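Side-chain contacts in N-formylglutamate amidohydrolase (Ralstonia eutropha, PDB 2Q7S), which binds a zinc ion and probably acts as a hydrolase of the N-formylglutamate amidohydrolase family: residues F41-V44 against R49-G52; D59-A64 against I249-P254; A75-V80 against R146-A151; E154-A159 against E242-L247; F193-R198 against D209-E214. One frame throughout, in Å; residues are numbered along the deposited sequence.

Interaction 1 of 5, residues F41-V44 against R49-G52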
# COMPACT_ATOMS: atom_id res chain seq x y z
N PHE A 41 -19.33 6.96 8.03
CA PHE A 41 -18.08 7.38 8.67
C PHE A 41 -18.34 7.96 10.06
O PHE A 41 -17.75 7.53 11.04
CB PHE A 41 -17.35 8.41 7.76
CG PHE A 41 -15.84 8.34 7.84
CD1 PHE A 41 -15.19 8.26 9.06
CD2 PHE A 41 -15.09 8.34 6.68
CE1 PHE A 41 -13.83 8.22 9.13
CE2 PHE A 41 -13.70 8.28 6.73
CZ PHE A 41 -13.08 8.23 7.97
N GLY A 42 -19.25 8.93 10.15
CA GLY A 42 -19.58 9.56 11.43
C GLY A 42 -18.41 10.28 12.10
O GLY A 42 -18.26 10.24 13.33
N ALA A 43 -17.58 10.93 11.29
CA ALA A 43 -16.44 11.70 11.77
C ALA A 43 -16.92 13.11 12.14
O ALA A 43 -17.97 13.55 11.66
CB ALA A 43 -15.40 11.79 10.69
N VAL A 44 -16.18 13.79 13.02
CA VAL A 44 -16.44 15.22 13.29
C VAL A 44 -15.50 16.15 12.49
O VAL A 44 -15.65 17.37 12.53
CB VAL A 44 -16.37 15.54 14.80
CG1 VAL A 44 -17.41 14.72 15.56
CG2 VAL A 44 -14.96 15.27 15.34
N ARG A 49 -9.85 17.28 5.55
CA ARG A 49 -8.78 17.00 6.50
C ARG A 49 -8.31 15.55 6.45
O ARG A 49 -7.14 15.26 6.72
CB ARG A 49 -9.24 17.33 7.91
CG ARG A 49 -9.49 18.80 8.11
CD ARG A 49 -8.42 19.42 8.98
NE ARG A 49 -7.05 19.10 8.55
CZ ARG A 49 -6.00 18.93 9.38
NH1 ARG A 49 -6.15 19.02 10.71
NH2 ARG A 49 -4.80 18.65 8.88
N LEU A 50 -9.23 14.65 6.09
CA LEU A 50 -9.01 13.19 6.03
C LEU A 50 -8.25 12.76 4.76
O LEU A 50 -7.42 11.84 4.80
CB LEU A 50 -10.37 12.49 6.08
CG LEU A 50 -11.20 12.76 7.34
CD1 LEU A 50 -12.64 12.20 7.22
CD2 LEU A 50 -10.49 12.20 8.56
N ARG A 51 -8.56 13.42 3.65
CA ARG A 51 -7.89 13.21 2.39
C ARG A 51 -6.35 13.19 2.57
O ARG A 51 -5.64 12.55 1.76
CB ARG A 51 -8.37 14.23 1.33
CG ARG A 51 -9.82 13.94 0.90
CD ARG A 51 -10.25 14.77 -0.28
NE ARG A 51 -9.34 14.65 -1.44
CZ ARG A 51 -9.32 13.63 -2.30
NH1 ARG A 51 -10.16 12.61 -2.13
NH2 ARG A 51 -8.46 13.58 -3.30
N GLY A 52 -5.86 13.84 3.64
CA GLY A 52 -4.46 13.73 4.09
C GLY A 52 -3.82 12.36 3.93
O GLY A 52 -2.93 12.20 3.10
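Phe41 meets Leu50 through one face of its ring. Leu50 CD1 sits above that face, 4.1 Å from Phe41 CZ, just beyond the CE2-CZ edge and not over the middle of the ring. The two side chains come from opposite directions. Leu50 CD1 leads because the leucine is extended at chi2 (171°), with CD1 anti to CA. Phe41 CZ also packs against the carbonyl oxygen of Val80.

Gly42 comes next and has a positive phi of 62°. The chain turns here, and Ala43 is brought back beside the phenylalanine ring, its CB beyond the CD1 rim. Ala43 CB lies 3.9 Å from Phe41 CD1, on the same side of the ring that Leu50 approaches. It is also 4.5 Å from Leu50 CD1. The leucine methyl therefore closes a small apolar cluster whose other two members are neighbours in the loop. No hydrogen bond crosses between the two segments, and the contact is purely van der Waals. Val44 carries the chain onward, with a backbone hydrogen bond to Ile127.

Other loops complete the surroundings. Tyr81 meets Phe41 edge to face, Tyr128 touches the same ring, and Val45 packs on Leu50. The segment 41-44 belongs to the loop that follows strand 26-30. The segment 49-52 lies on helix 47-50 and continues into a 3-10 segment. The contact thus folds the loop onto the helix it leads into, and its centre is about 20 Å from the centre of the chain.

Interaction 2 of 5, residues D59-A64 against I249-P254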
# COMPACT_ATOMS: atom_id res chain seq x y z
N ASP A 59 -2.75 3.92 -7.55
CA ASP A 59 -3.23 2.89 -8.47
C ASP A 59 -3.12 3.27 -9.96
O ASP A 59 -2.77 2.41 -10.77
CB ASP A 59 -4.62 2.43 -8.09
CG ASP A 59 -5.66 3.48 -8.29
OD1 ASP A 59 -5.46 4.66 -7.92
OD2 ASP A 59 -6.70 3.08 -8.85
N ALA A 60 -3.37 4.53 -10.30
CA ALA A 60 -3.25 5.02 -11.71
C ALA A 60 -1.78 5.15 -12.11
O ALA A 60 -1.44 4.93 -13.27
CB ALA A 60 -3.98 6.37 -11.89
N LEU A 61 -0.90 5.45 -11.14
CA LEU A 61 0.56 5.54 -11.39
C LEU A 61 1.08 4.20 -11.86
O LEU A 61 1.90 4.14 -12.78
CB LEU A 61 1.36 5.95 -10.17
CG LEU A 61 1.39 7.44 -9.73
CD1 LEU A 61 2.14 7.53 -8.41
CD2 LEU A 61 2.01 8.31 -10.82
N TRP A 62 0.54 3.13 -11.28
CA TRP A 62 0.95 1.78 -11.66
C TRP A 62 0.01 1.07 -12.61
O TRP A 62 -0.02 -0.17 -12.64
CB TRP A 62 1.17 0.95 -10.41
CG TRP A 62 2.30 1.43 -9.51
CD1 TRP A 62 2.20 2.32 -8.48
CD2 TRP A 62 3.66 0.95 -9.48
NE1 TRP A 62 3.41 2.45 -7.83
CE2 TRP A 62 4.31 1.60 -8.40
CE3 TRP A 62 4.39 0.03 -10.25
CZ2 TRP A 62 5.66 1.39 -8.09
CZ3 TRP A 62 5.77 -0.17 -9.94
CH2 TRP A 62 6.36 0.50 -8.87
N GLU A 63 -0.74 1.83 -13.41
CA GLU A 63 -1.65 1.21 -14.41
C GLU A 63 -1.06 0.12 -15.33
O GLU A 63 -1.76 -0.76 -15.68
CB GLU A 63 -2.31 2.29 -15.30
CG GLU A 63 -1.32 3.06 -16.11
CD GLU A 63 -1.89 3.62 -17.38
OE1 GLU A 63 -3.12 3.86 -17.44
OE2 GLU A 63 -1.08 3.84 -18.32
N ALA A 64 0.23 0.20 -15.65
CA ALA A 64 0.98 -0.78 -16.52
C ALA A 64 0.99 -2.21 -16.06
O ALA A 64 1.23 -3.11 -16.85
CB ALA A 64 2.41 -0.36 -16.65
N ILE A 249 6.72 -0.53 -1.77
CA ILE A 249 7.31 0.62 -2.51
C ILE A 249 6.57 1.92 -2.23
O ILE A 249 5.33 2.03 -2.50
CB ILE A 249 7.29 0.40 -4.07
CG1 ILE A 249 7.97 -0.94 -4.44
CG2 ILE A 249 7.94 1.60 -4.77
CD1 ILE A 249 8.12 -1.19 -5.96
N GLU A 250 7.33 2.92 -1.76
CA GLU A 250 6.75 4.22 -1.37
C GLU A 250 7.27 5.35 -2.26
O GLU A 250 8.44 5.48 -2.41
CB GLU A 250 7.12 4.53 0.08
CG GLU A 250 6.65 3.52 1.09
CD GLU A 250 5.44 3.94 1.86
OE1 GLU A 250 4.95 5.07 1.65
OE2 GLU A 250 4.97 3.13 2.67
N ILE A 251 6.37 6.15 -2.82
CA ILE A 251 6.70 7.26 -3.68
C ILE A 251 6.45 8.61 -2.98
O ILE A 251 5.33 8.91 -2.54
CB ILE A 251 5.82 7.18 -4.98
CG1 ILE A 251 6.05 5.86 -5.72
CG2 ILE A 251 6.04 8.33 -5.92
CD1 ILE A 251 5.22 5.74 -6.95
N ARG A 252 7.47 9.45 -2.95
CA ARG A 252 7.34 10.82 -2.44
C ARG A 252 6.27 11.58 -3.29
O ARG A 252 6.42 11.84 -4.47
CB ARG A 252 8.69 11.54 -2.49
CG ARG A 252 8.87 12.76 -1.62
CD ARG A 252 10.35 13.16 -1.54
NE ARG A 252 10.94 13.55 -2.82
CZ ARG A 252 10.97 14.80 -3.28
NH1 ARG A 252 10.39 15.78 -2.59
NH2 ARG A 252 11.55 15.08 -4.42
N ARG A 253 5.20 11.97 -2.63
CA ARG A 253 4.01 12.55 -3.25
C ARG A 253 4.20 13.75 -4.15
O ARG A 253 3.52 13.81 -5.18
CB ARG A 253 2.97 12.87 -2.15
CG ARG A 253 2.18 11.64 -1.72
CD ARG A 253 1.39 11.91 -0.44
NE ARG A 253 0.84 10.70 0.14
CZ ARG A 253 0.30 10.68 1.36
NH1 ARG A 253 0.21 11.80 2.04
NH2 ARG A 253 -0.19 9.58 1.86
N PRO A 254 5.11 14.70 -3.79
CA PRO A 254 5.35 15.88 -4.64
C PRO A 254 5.74 15.53 -6.05
O PRO A 254 5.48 16.31 -6.96
CB PRO A 254 6.49 16.64 -3.92
CG PRO A 254 6.39 16.27 -2.58
CD PRO A 254 5.92 14.79 -2.57
O HOH W 1 4.20 2.98 -5.00
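Leu61 and Ile251 meet tip to tip, with Leu61 CD1 3.8 Å from Ile251 CD1. The same isoleucine methyl also reaches the indole of Trp62, at 3.9 Å from Trp62 NE1. The far end of the indole takes Ile249. Trp62 CH2 lies 3.8 Å from Ile249 CD1, and Trp62 CZ2 lies 4.0 Å from Ile249 CG2. These two side chains cross at about a right angle. Ile249 has CG1 opposite its carbonyl carbon (chi1 -54°) and is extended at chi2, which takes CD1 out to CH2 while CG2 meets CZ2.

The indole nitrogen is buried but has a partner. A water accepts from Trp62 NE1 at 3.0 Å and donates to Ile249 O at 2.9 Å. The water links the ring to the strand backbone, in addition to the direct side-chain packing.

The segments join two parts of an alpha/beta fold. Helix 58-61 ends just before Trp62, the first residue to leave helical geometry. Strand 244-252 is an inner strand of the mixed sheet, between 166-174 and 193-196. Ile249 and Ile251 both point from it toward the helix end.

Further out, Leu171, Leu275 and Thr279 pack on Trp62, and Phe268 packs on Leu61. Backbone hydrogen bonds tie Ile249 and Ile251 to His172, a zinc ligand. Past the strand end, Arg253 forms a salt bridge with Asp55, another ligand of the zinc ion.

Interaction 3 of 5, residues A75-V80 against R146-A151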
# COMPACT_ATOMS: atom_id res chain seq x y z
N ALA A 75 -7.91 -0.64 -3.34
CA ALA A 75 -9.04 -0.27 -2.47
C ALA A 75 -9.84 0.94 -2.96
O ALA A 75 -9.26 1.92 -3.44
CB ALA A 75 -8.56 -0.00 -1.04
N THR A 76 -11.16 0.90 -2.85
CA THR A 76 -11.98 2.05 -3.25
C THR A 76 -12.41 2.85 -2.00
O THR A 76 -12.76 4.02 -2.08
CB THR A 76 -13.25 1.64 -4.07
OG1 THR A 76 -13.97 0.68 -3.35
CG2 THR A 76 -12.92 1.05 -5.45
N PHE A 77 -12.36 2.20 -0.84
CA PHE A 77 -12.65 2.85 0.42
C PHE A 77 -11.39 3.53 0.93
O PHE A 77 -10.28 3.10 0.59
CB PHE A 77 -13.15 1.86 1.45
CG PHE A 77 -12.26 0.69 1.64
CD1 PHE A 77 -12.40 -0.44 0.81
CD2 PHE A 77 -11.28 0.68 2.64
CE1 PHE A 77 -11.59 -1.48 0.90
CE2 PHE A 77 -10.47 -0.43 2.75
CZ PHE A 77 -10.63 -1.51 1.91
N PRO A 78 -11.55 4.53 1.82
CA PRO A 78 -10.39 5.24 2.30
C PRO A 78 -9.69 4.49 3.42
O PRO A 78 -10.34 3.89 4.30
CB PRO A 78 -10.94 6.59 2.76
CG PRO A 78 -12.47 6.51 2.57
CD PRO A 78 -12.79 5.07 2.44
N ARG A 79 -8.36 4.54 3.41
CA ARG A 79 -7.58 3.89 4.45
C ARG A 79 -7.80 4.48 5.84
O ARG A 79 -7.54 3.77 6.82
CB ARG A 79 -6.09 3.89 4.11
CG ARG A 79 -5.42 5.20 4.13
CD ARG A 79 -4.81 5.51 5.47
NE ARG A 79 -3.62 4.76 5.83
CZ ARG A 79 -2.35 5.13 5.64
NH1 ARG A 79 -2.04 6.25 5.02
NH2 ARG A 79 -1.38 4.35 6.09
N VAL A 80 -8.22 5.77 5.90
CA VAL A 80 -8.58 6.44 7.15
C VAL A 80 -9.91 5.93 7.71
O VAL A 80 -10.25 6.20 8.87
CB VAL A 80 -8.66 7.97 6.99
CG1 VAL A 80 -9.13 8.61 8.28
CG2 VAL A 80 -7.29 8.53 6.56
N ARG A 146 -12.16 -7.48 4.64
CA ARG A 146 -12.13 -8.91 4.33
C ARG A 146 -12.21 -9.18 2.81
O ARG A 146 -11.45 -9.98 2.30
CB ARG A 146 -13.21 -9.65 5.10
CG ARG A 146 -12.95 -9.77 6.64
CD ARG A 146 -13.85 -10.84 7.25
NE ARG A 146 -14.03 -10.64 8.67
CZ ARG A 146 -13.20 -11.08 9.61
NH1 ARG A 146 -12.11 -11.72 9.29
NH2 ARG A 146 -13.48 -10.84 10.88
N PRO A 147 -13.14 -8.53 2.09
CA PRO A 147 -13.13 -8.66 0.63
C PRO A 147 -11.84 -8.25 -0.04
O PRO A 147 -11.36 -8.98 -0.92
CB PRO A 147 -14.27 -7.74 0.20
CG PRO A 147 -15.15 -7.72 1.31
CD PRO A 147 -14.27 -7.72 2.52
N TYR A 148 -11.30 -7.09 0.35
CA TYR A 148 -10.03 -6.65 -0.15
C TYR A 148 -8.98 -7.72 0.10
O TYR A 148 -8.27 -8.14 -0.83
CB TYR A 148 -9.60 -5.32 0.49
CG TYR A 148 -8.28 -4.80 -0.06
CD1 TYR A 148 -8.26 -3.97 -1.16
CD2 TYR A 148 -7.07 -5.16 0.52
CE1 TYR A 148 -7.05 -3.50 -1.68
CE2 TYR A 148 -5.87 -4.65 0.04
CZ TYR A 148 -5.87 -3.85 -1.08
OH TYR A 148 -4.69 -3.35 -1.61
N HIS A 149 -8.85 -8.17 1.34
CA HIS A 149 -7.82 -9.17 1.63
C HIS A 149 -8.04 -10.54 1.02
O HIS A 149 -7.07 -11.17 0.51
CB HIS A 149 -7.47 -9.23 3.13
CG HIS A 149 -6.32 -8.34 3.44
ND1 HIS A 149 -5.02 -8.81 3.43
CD2 HIS A 149 -6.24 -6.99 3.56
CE1 HIS A 149 -4.19 -7.78 3.59
NE2 HIS A 149 -4.90 -6.67 3.65
N ALA A 150 -9.29 -11.00 0.97
CA ALA A 150 -9.60 -12.23 0.18
C ALA A 150 -9.13 -12.12 -1.30
O ALA A 150 -8.60 -13.10 -1.85
CB ALA A 150 -11.08 -12.59 0.24
N ALA A 151 -9.28 -10.94 -1.90
CA ALA A 151 -8.91 -10.73 -3.33
C ALA A 151 -7.41 -10.82 -3.43
O ALA A 151 -6.90 -11.46 -4.35
CB ALA A 151 -9.38 -9.38 -3.85
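Tyr148 and Phe77 are set against each other by their first torsions. Tyr148 has CG opposite its backbone N (chi1 -178°), which carries the ring off the helix toward Ala75. Phe77 has CG between its backbone N and carbonyl carbon, the crowded position (chi1 53°). This turns its ring tip toward the helix, although its CB does not point that way.

The resulting contact has two parts. Phe77 CZ, at the ring edge, touches Tyr148 CB at 4.2 Å, and the two side chains cross at about a right angle. Ala75 lies further along the tyrosine ring, with Ala75 CB 3.9 Å from Tyr148 CE1 and 4.0 Å from Tyr148 CD1. The same methyl sits 3.8 Å above the Phe77 ring plane, nearer its rim than its middle. It thus fills the corner between the two aromatic side chains. Ala75 N approaches the tyrosine edge near its plane, 3.4 Å from Tyr148 CE1. This is packing and not a hydrogen bond.

The contact joins the end of strand 71-75 and the loop after it to helix 134-163, which is kinked at Pro147. Phe14 and Leu73 also pack on Tyr148, and Tyr144 meets the Phe77 ring.

Across the two segments the chemistry is apolar. The polar end of Tyr148 is served separately, by a hydrogen bond between its OH and Asp29 OD2. The tyrosine is therefore held by packing along its length and by a polar bond at its end, and its side chain lies about 10 Å from the zinc ion.

Interaction 4 of 5, residues E154-A159 against E242-L247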
# COMPACT_ATOMS: atom_id res chain seq x y z
N GLU A 154 -6.30 -14.46 -2.94
CA GLU A 154 -6.65 -15.24 -4.12
C GLU A 154 -5.64 -14.97 -5.18
O GLU A 154 -5.26 -15.89 -5.87
CB GLU A 154 -8.08 -14.90 -4.59
CG GLU A 154 -8.46 -15.46 -5.92
CD GLU A 154 -8.41 -16.99 -5.97
OE1 GLU A 154 -8.73 -17.65 -4.96
OE2 GLU A 154 -8.03 -17.53 -7.04
N ALA A 155 -5.21 -13.73 -5.36
CA ALA A 155 -4.23 -13.39 -6.41
C ALA A 155 -2.85 -13.92 -6.08
O ALA A 155 -2.15 -14.49 -6.91
CB ALA A 155 -4.17 -11.81 -6.66
N VAL A 156 -2.45 -13.80 -4.84
CA VAL A 156 -1.11 -14.25 -4.45
C VAL A 156 -1.02 -15.79 -4.51
O VAL A 156 -0.11 -16.34 -5.10
CB VAL A 156 -0.78 -13.72 -3.05
CG1 VAL A 156 0.47 -14.41 -2.47
CG2 VAL A 156 -0.57 -12.14 -3.12
N GLU A 157 -1.99 -16.48 -3.90
CA GLU A 157 -2.00 -17.94 -3.89
C GLU A 157 -2.28 -18.57 -5.26
O GLU A 157 -1.78 -19.65 -5.53
CB GLU A 157 -2.99 -18.44 -2.86
CG GLU A 157 -2.67 -18.06 -1.44
CD GLU A 157 -1.31 -18.53 -0.99
OE1 GLU A 157 -0.88 -19.68 -1.30
OE2 GLU A 157 -0.66 -17.74 -0.28
N GLY A 158 -3.12 -17.94 -6.07
CA GLY A 158 -3.33 -18.35 -7.41
C GLY A 158 -2.05 -18.29 -8.25
O GLY A 158 -1.73 -19.24 -8.93
N ALA A 159 -1.36 -17.15 -8.21
CA ALA A 159 -0.08 -16.99 -8.83
C ALA A 159 0.90 -18.08 -8.41
O ALA A 159 1.51 -18.72 -9.25
CB ALA A 159 0.51 -15.59 -8.51
N GLU A 242 10.68 -19.81 0.20
CA GLU A 242 9.58 -20.57 -0.31
C GLU A 242 9.21 -20.05 -1.66
O GLU A 242 8.18 -20.42 -2.22
CB GLU A 242 8.38 -20.43 0.62
CG GLU A 242 8.57 -20.97 1.99
CD GLU A 242 7.36 -20.72 2.85
OE1 GLU A 242 6.23 -20.98 2.36
OE2 GLU A 242 7.55 -20.27 3.99
N ARG A 243 10.02 -19.12 -2.16
CA ARG A 243 9.82 -18.46 -3.44
C ARG A 243 8.62 -17.51 -3.50
O ARG A 243 8.05 -17.23 -4.57
CB ARG A 243 9.81 -19.47 -4.57
CG ARG A 243 11.07 -20.31 -4.56
CD ARG A 243 11.03 -21.41 -5.58
NE ARG A 243 10.75 -20.94 -6.94
CZ ARG A 243 11.55 -20.14 -7.65
NH1 ARG A 243 12.69 -19.70 -7.15
NH2 ARG A 243 11.22 -19.80 -8.88
N ARG A 244 8.27 -16.99 -2.33
CA ARG A 244 7.23 -16.00 -2.18
C ARG A 244 7.97 -14.73 -1.76
O ARG A 244 8.76 -14.76 -0.83
CB ARG A 244 6.22 -16.41 -1.12
CG ARG A 244 5.51 -17.74 -1.39
CD ARG A 244 4.92 -18.29 -0.15
NE ARG A 244 4.00 -19.40 -0.44
CZ ARG A 244 2.71 -19.24 -0.77
NH1 ARG A 244 2.18 -18.04 -0.88
NH2 ARG A 244 1.95 -20.30 -1.02
N ASN A 245 7.72 -13.64 -2.47
CA ASN A 245 8.48 -12.40 -2.30
C ASN A 245 7.53 -11.23 -2.13
O ASN A 245 6.53 -11.14 -2.83
CB ASN A 245 9.37 -12.15 -3.54
CG ASN A 245 10.32 -13.31 -3.82
OD1 ASN A 245 11.37 -13.43 -3.20
ND2 ASN A 245 9.88 -14.23 -4.68
N SER A 246 7.86 -10.32 -1.24
CA SER A 246 7.07 -9.13 -1.04
C SER A 246 8.03 -7.93 -0.85
O SER A 246 9.06 -7.96 -0.09
CB SER A 246 6.15 -9.30 0.16
OG SER A 246 5.10 -8.36 0.23
N LEU A 247 7.64 -6.85 -1.51
CA LEU A 247 8.36 -5.57 -1.46
C LEU A 247 7.38 -4.39 -1.30
O LEU A 247 6.49 -4.22 -2.12
CB LEU A 247 9.16 -5.41 -2.76
CG LEU A 247 10.03 -4.15 -2.88
CD1 LEU A 247 11.12 -4.18 -1.77
CD2 LEU A 247 10.64 -4.11 -4.30
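A two-pronged salt bridge between Glu157 and Arg244 joins a helix to the start of a strand. The guanidinium grips the carboxylate end-on, with NH1 and NH2 each taking a different oxygen. Arg244 NH2 donates to Glu157 OE1 at 2.9 Å with an angle of 164°. The bond uses the syn lone pair of OE1, and OE1 lies close to the guanidinium plane. Arg244 NH1 donates to Glu157 OE2, also at 2.9 Å, but this bond is more bent at 141°. Here the nitrogen meets the syn side from out of the carboxylate plane. The two planes are slightly turned, which fits one straight and one tilted bond.

Arg244 reaches across as an extended chain from CG to NE. Glu157 instead bends at chi2 (-58°), and this brings its carboxylate over to the arginine. Val156, one residue earlier, points toward the strand. Its CG1 lies 4.3 Å from Arg244 NH1, at the edge of the guanidinium.

In the fold, helix 134-163 packs here beside the first residues of strand 244-252. Val156 also touches Val27 of strand 26-30, so this helix turn rests on more than one strand of the mixed sheet.

The arginine is buried and has further partners. Arg244 NE makes a long salt bridge to Glu242 OE1 at 3.9 Å, extending the pair into a network. Glu242 in turn forms a salt bridge with Arg239, and Tyr160 makes a cation-pi contact with Arg244. The nearby carboxylates probably help to stabilise the charge of the buried guanidinium.

Interaction 5 of 5, residues F193-R198 against D209-E214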
# COMPACT_ATOMS: atom_id res chain seq x y z
N PHE A 193 11.84 7.37 -3.70
CA PHE A 193 11.31 6.00 -3.55
C PHE A 193 11.92 5.42 -2.31
O PHE A 193 13.13 5.53 -2.12
CB PHE A 193 11.71 5.11 -4.71
CG PHE A 193 10.91 5.35 -5.94
CD1 PHE A 193 11.20 6.41 -6.78
CD2 PHE A 193 9.81 4.54 -6.24
CE1 PHE A 193 10.42 6.67 -7.90
CE2 PHE A 193 9.05 4.79 -7.41
CZ PHE A 193 9.36 5.84 -8.21
N VAL A 194 11.10 4.82 -1.46
CA VAL A 194 11.55 3.99 -0.35
C VAL A 194 11.06 2.58 -0.60
O VAL A 194 9.87 2.36 -0.94
CB VAL A 194 11.07 4.52 1.06
CG1 VAL A 194 11.57 3.62 2.21
CG2 VAL A 194 11.53 5.96 1.28
N LEU A 195 11.99 1.64 -0.48
CA LEU A 195 11.73 0.20 -0.70
C LEU A 195 11.86 -0.52 0.64
O LEU A 195 12.91 -0.51 1.24
CB LEU A 195 12.76 -0.35 -1.68
CG LEU A 195 12.83 0.34 -3.03
CD1 LEU A 195 13.94 -0.29 -3.93
CD2 LEU A 195 11.46 0.34 -3.72
N GLY A 196 10.77 -1.09 1.13
CA GLY A 196 10.76 -1.82 2.39
C GLY A 196 10.64 -3.31 2.15
O GLY A 196 9.71 -3.77 1.49
N ASP A 197 11.60 -4.05 2.70
CA ASP A 197 11.60 -5.50 2.62
C ASP A 197 12.06 -6.09 3.97
O ASP A 197 12.65 -7.18 4.02
CB ASP A 197 12.48 -5.91 1.44
CG ASP A 197 14.01 -5.52 1.63
OD1 ASP A 197 14.40 -4.95 2.69
OD2 ASP A 197 14.82 -5.85 0.75
N ARG A 198 11.77 -5.36 5.05
CA ARG A 198 12.04 -5.78 6.45
C ARG A 198 13.50 -6.13 6.56
O ARG A 198 13.85 -7.25 6.85
CB ARG A 198 11.12 -6.96 6.88
CG ARG A 198 9.64 -6.71 6.59
CD ARG A 198 8.97 -5.88 7.63
NE ARG A 198 8.85 -6.66 8.84
CZ ARG A 198 7.92 -6.52 9.77
NH1 ARG A 198 6.98 -5.57 9.70
NH2 ARG A 198 7.95 -7.34 10.80
N ASP A 209 17.39 -5.07 -6.13
CA ASP A 209 18.54 -4.50 -6.83
C ASP A 209 18.07 -3.91 -8.16
O ASP A 209 18.45 -2.80 -8.52
CB ASP A 209 19.61 -5.56 -7.16
CG ASP A 209 20.47 -5.99 -5.95
OD1 ASP A 209 20.38 -5.41 -4.84
OD2 ASP A 209 21.26 -6.94 -6.13
N LEU A 210 17.26 -4.69 -8.88
CA LEU A 210 16.65 -4.27 -10.16
C LEU A 210 15.88 -2.96 -9.99
O LEU A 210 16.16 -2.00 -10.68
CB LEU A 210 15.73 -5.36 -10.74
CG LEU A 210 15.12 -5.20 -12.15
CD1 LEU A 210 16.09 -4.56 -13.17
CD2 LEU A 210 14.73 -6.56 -12.66
N VAL A 211 14.94 -2.93 -9.06
CA VAL A 211 14.08 -1.75 -8.92
C VAL A 211 14.91 -0.51 -8.54
O VAL A 211 14.76 0.57 -9.12
CB VAL A 211 12.93 -1.99 -7.88
CG1 VAL A 211 12.21 -0.69 -7.56
CG2 VAL A 211 11.95 -3.09 -8.39
N GLU A 212 15.80 -0.68 -7.57
CA GLU A 212 16.67 0.41 -7.14
C GLU A 212 17.50 1.00 -8.32
O GLU A 212 17.59 2.19 -8.49
CB GLU A 212 17.61 -0.11 -6.05
CG GLU A 212 18.64 0.88 -5.54
CD GLU A 212 19.50 0.25 -4.45
OE1 GLU A 212 20.39 -0.52 -4.84
OE2 GLU A 212 19.24 0.47 -3.24
N ARG A 213 18.16 0.12 -9.06
CA ARG A 213 19.04 0.49 -10.17
C ARG A 213 18.25 1.17 -11.29
O ARG A 213 18.65 2.22 -11.79
CB ARG A 213 19.74 -0.76 -10.70
CG ARG A 213 20.57 -0.56 -11.98
CD ARG A 213 21.40 -1.80 -12.32
NE ARG A 213 20.60 -3.02 -12.54
CZ ARG A 213 20.59 -4.12 -11.76
NH1 ARG A 213 21.36 -4.22 -10.66
NH2 ARG A 213 19.81 -5.15 -12.09
N GLU A 214 17.14 0.58 -11.68
CA GLU A 214 16.30 1.18 -12.75
C GLU A 214 15.82 2.59 -12.36
O GLU A 214 15.91 3.51 -13.14
CB GLU A 214 15.12 0.26 -13.09
CG GLU A 214 15.58 -1.05 -13.79
CD GLU A 214 16.07 -0.81 -15.21
OE1 GLU A 214 15.46 0.05 -15.89
OE2 GLU A 214 17.07 -1.46 -15.64
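Strand 193-196 and helix 205-217 come nearest at Leu195 and Glu212, whose CA atoms are 8.1 Å apart. Leu195 reaches about half-way across that gap. Its CB points toward the helix, and chi2 is extended (178°), which sends CD1 out to the helix surface.

Both leucine methyls touch one branch of Val211. Leu195 CD1 and Leu195 CD2 are each 4.0 Å from Val211 CG1, so the valine methyl rests against the leucine fork. Val211 presents this branch with CG1 opposite its backbone N (chi1 170°). Leu195 CD1 also packs on the helix backbone, 4.1 Å from Glu212 N, and lies 4.2 Å from Glu212 CB. Of the Glu212 side chain, it is the CB that takes part. Its carboxylate is engaged by Arg224, in a salt bridge from OE2 to NE.

The contact lies inside a beta-alpha-beta unit made of strand 193-196, helix 205-217 and strand 222-224. The two strands are parallel neighbours at one end of the mixed sheet; helix 205-217 connects them and packs on strand 193-196 here. Ile282 of helix 267-289 touches Val211, and Ile249 of the adjacent strand 244-252 touches Leu195.

Interactions 2, 4 and 5 share the mixed sheet. Interactions 2 and 4 use successive parts of strand 244-252. Interaction 5 uses the neighbouring strand 193-196; Glu250 N of interaction 2 probably bonds to its Val194 O at 2.7 Å. Interactions 3 and 4 sit on helix 134-163, with centres about 18 Å apart. Interaction 1 lies across the chain's centre from interactions 4 and 5, but touches interaction 2 through Gly52 O and Arg253 NH1, 3.3 Å apart. The zinc ion, held by His32, Asp55 and His172, lies about 9 Å from the Ile251 side chain and 10 Å from that of Tyr148. Interactions 1 and 4 lie away from the metal site.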